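Steroid delta-isomerase (Pseudomonas aeruginosa, PDB 3MSO) probably isomerises steroid-like substrates, using a SnoaL-like domain of the NTF2 superfamily. Local coordinates at residues L63-D68 and E128-R133. Numbering follows the deposited sequence.
Sequences LTVFED and EEMGRR
Val65, in the last part of helix 52-65, pushes its side chain against helix 120-138 and is received there by Glu129, selenomethionine Met130 and Arg133, about one turn of that helix. Its two methyls divide the work. CG1, anti to the backbone N (chi1 177°), meets the aliphatic base of Glu129, with Glu129 CB at 3.5 Å; CG2 is thereby turned to Arg133, lying over the centre of one face of the guanidinium and 3.7 Å from Arg133 CG, while in the modelled conformer Met130 SE is 4.0 Å from the same methyl. This buried valine is the tightly packed part of the contact.

The more open side is polar. Arg133 folds back at chi2 and runs past Thr64 in the opposite direction, which brings Arg133 NH2 to Thr64 O at 2.9 Å. The donor stands above the carbonyl plane, 38° out of it, and this is the one hydrogen bond between the two segments. Within helix 120-138, Arg133 NH1 forms a salt bridge with Glu129 OE2 (2.7 Å), bent at the hydrogen (134°), the carboxylate oxygen lying in the guanidinium plane and offering its anti lone pair. Bonds at both terminal nitrogens probably limit the rotation of the group, keeping one face over Val65 CG2. The side chain of Thr64, by contrast, makes only a loose approach, OG1 3.6 Å from Arg133 NE; that hydroxyl is hydrogen-bonded to Thr61 O and Tyr137 OH instead.

The contact thus ties helix 120-138 to helix 52-65, shortly before the chain turns at Asp68 into strand 69-77, an outermost strand of the sheet within this chain. Modelled Met130 extends the packing onto Ile58, Thr61 and Val62, whereas Val65 also touches Leu126 of helix 120-138 and Val91 of strand 82-91.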
# COMPACT_ATOMS: atom_id res chain seq x y z
N LEU B 63 3.11 -6.41 -17.99
CA LEU B 63 2.48 -6.50 -19.31
C LEU B 63 1.20 -7.32 -19.27
O LEU B 63 0.28 -7.03 -20.05
CB LEU B 63 3.49 -7.08 -20.32
CG LEU B 63 3.05 -7.28 -21.76
CD1 LEU B 63 3.00 -5.95 -22.52
CD2 LEU B 63 3.97 -8.27 -22.47
N THR B 64 1.11 -8.31 -18.38
CA THR B 64 -0.07 -9.18 -18.27
C THR B 64 -1.15 -8.57 -17.38
O THR B 64 -2.28 -9.06 -17.34
CB THR B 64 0.32 -10.62 -17.82
OG1 THR B 64 0.88 -10.57 -16.51
CG2 THR B 64 1.30 -11.29 -18.79
N VAL B 65 -0.81 -7.50 -16.67
CA VAL B 65 -1.71 -6.84 -15.74
C VAL B 65 -2.42 -5.64 -16.39
O VAL B 65 -3.65 -5.57 -16.33
CB VAL B 65 -1.00 -6.48 -14.40
CG1 VAL B 65 -1.93 -5.72 -13.46
CG2 VAL B 65 -0.44 -7.72 -13.72
N PHE B 66 -1.64 -4.72 -16.99
CA PHE B 66 -2.18 -3.51 -17.62
C PHE B 66 -3.16 -3.84 -18.72
O PHE B 66 -2.83 -4.60 -19.63
CB PHE B 66 -1.06 -2.61 -18.16
CG PHE B 66 -0.29 -1.80 -17.15
CD1 PHE B 66 -0.92 -1.26 -16.03
CD2 PHE B 66 1.06 -1.51 -17.35
CE1 PHE B 66 -0.20 -0.50 -15.11
CE2 PHE B 66 1.77 -0.70 -16.45
CZ PHE B 66 1.13 -0.22 -15.32
N GLU B 67 -4.40 -3.30 -18.61
CA GLU B 67 -5.47 -3.41 -19.61
C GLU B 67 -5.58 -2.04 -20.29
O GLU B 67 -5.32 -1.01 -19.65
CB GLU B 67 -6.83 -3.72 -18.97
CG GLU B 67 -7.03 -5.10 -18.39
CD GLU B 67 -8.35 -5.21 -17.64
OE1 GLU B 67 -9.42 -5.18 -18.29
OE2 GLU B 67 -8.31 -5.24 -16.38
N ASP B 68 -6.01 -2.03 -21.57
CA ASP B 68 -6.22 -0.81 -22.38
C ASP B 68 -5.00 0.15 -22.32
O ASP B 68 -5.16 1.38 -22.23
CB ASP B 68 -7.55 -0.08 -22.05
CG ASP B 68 -8.77 -0.92 -21.71
OD1 ASP B 68 -8.72 -2.17 -21.93
OD2 ASP B 68 -9.76 -0.36 -21.22
N GLU B 128 -1.61 -5.11 -6.15
CA GLU B 128 -2.44 -6.26 -5.81
C GLU B 128 -2.33 -7.35 -6.89
O GLU B 128 -2.03 -8.50 -6.57
CB GLU B 128 -3.92 -5.82 -5.68
CG GLU B 128 -4.58 -6.06 -4.34
CD GLU B 128 -5.80 -6.97 -4.42
OE1 GLU B 128 -5.67 -8.12 -4.90
OE2 GLU B 128 -6.88 -6.54 -3.94
N GLU B 129 -2.53 -6.96 -8.16
CA GLU B 129 -2.52 -7.83 -9.33
C GLU B 129 -1.15 -8.38 -9.66
O GLU B 129 -1.05 -9.53 -10.07
CB GLU B 129 -3.15 -7.11 -10.52
CG GLU B 129 -3.99 -8.01 -11.41
CD GLU B 129 -5.13 -8.75 -10.73
OE1 GLU B 129 -5.96 -8.09 -10.07
OE2 GLU B 129 -5.19 -9.99 -10.87
N MSE B 130 -0.09 -7.55 -9.47
CA MSE B 130 1.30 -7.93 -9.70
C MSE B 130 1.65 -9.12 -8.81
O MSE B 130 2.22 -10.10 -9.28
CB MSE B 130 2.22 -6.74 -9.41
CG MSE B 130 2.42 -5.84 -10.61
SE MSE B 130 3.16 -6.81 -12.12
CE MSE B 130 4.90 -7.32 -11.32
N GLY B 131 1.28 -9.02 -7.53
CA GLY B 131 1.50 -10.04 -6.50
C GLY B 131 0.71 -11.31 -6.74
O GLY B 131 1.24 -12.42 -6.57
N ARG B 132 -0.55 -11.15 -7.16
CA ARG B 132 -1.48 -12.22 -7.49
C ARG B 132 -0.90 -13.01 -8.69
O ARG B 132 -0.88 -14.24 -8.63
CB ARG B 132 -2.87 -11.61 -7.82
CG ARG B 132 -4.04 -12.60 -7.85
CD ARG B 132 -5.21 -12.24 -6.92
NE ARG B 132 -5.90 -13.43 -6.39
N ARG B 133 -0.34 -12.31 -9.73
CA ARG B 133 0.28 -12.97 -10.91
C ARG B 133 1.53 -13.70 -10.53
O ARG B 133 1.71 -14.83 -10.97
CB ARG B 133 0.66 -11.99 -12.03
CG ARG B 133 -0.47 -11.32 -12.75
CD ARG B 133 -1.23 -12.16 -13.76
NE ARG B 133 -2.05 -11.29 -14.60
CZ ARG B 133 -3.09 -10.58 -14.16
NH1 ARG B 133 -3.47 -10.66 -12.90
NH2 ARG B 133 -3.75 -9.78 -14.99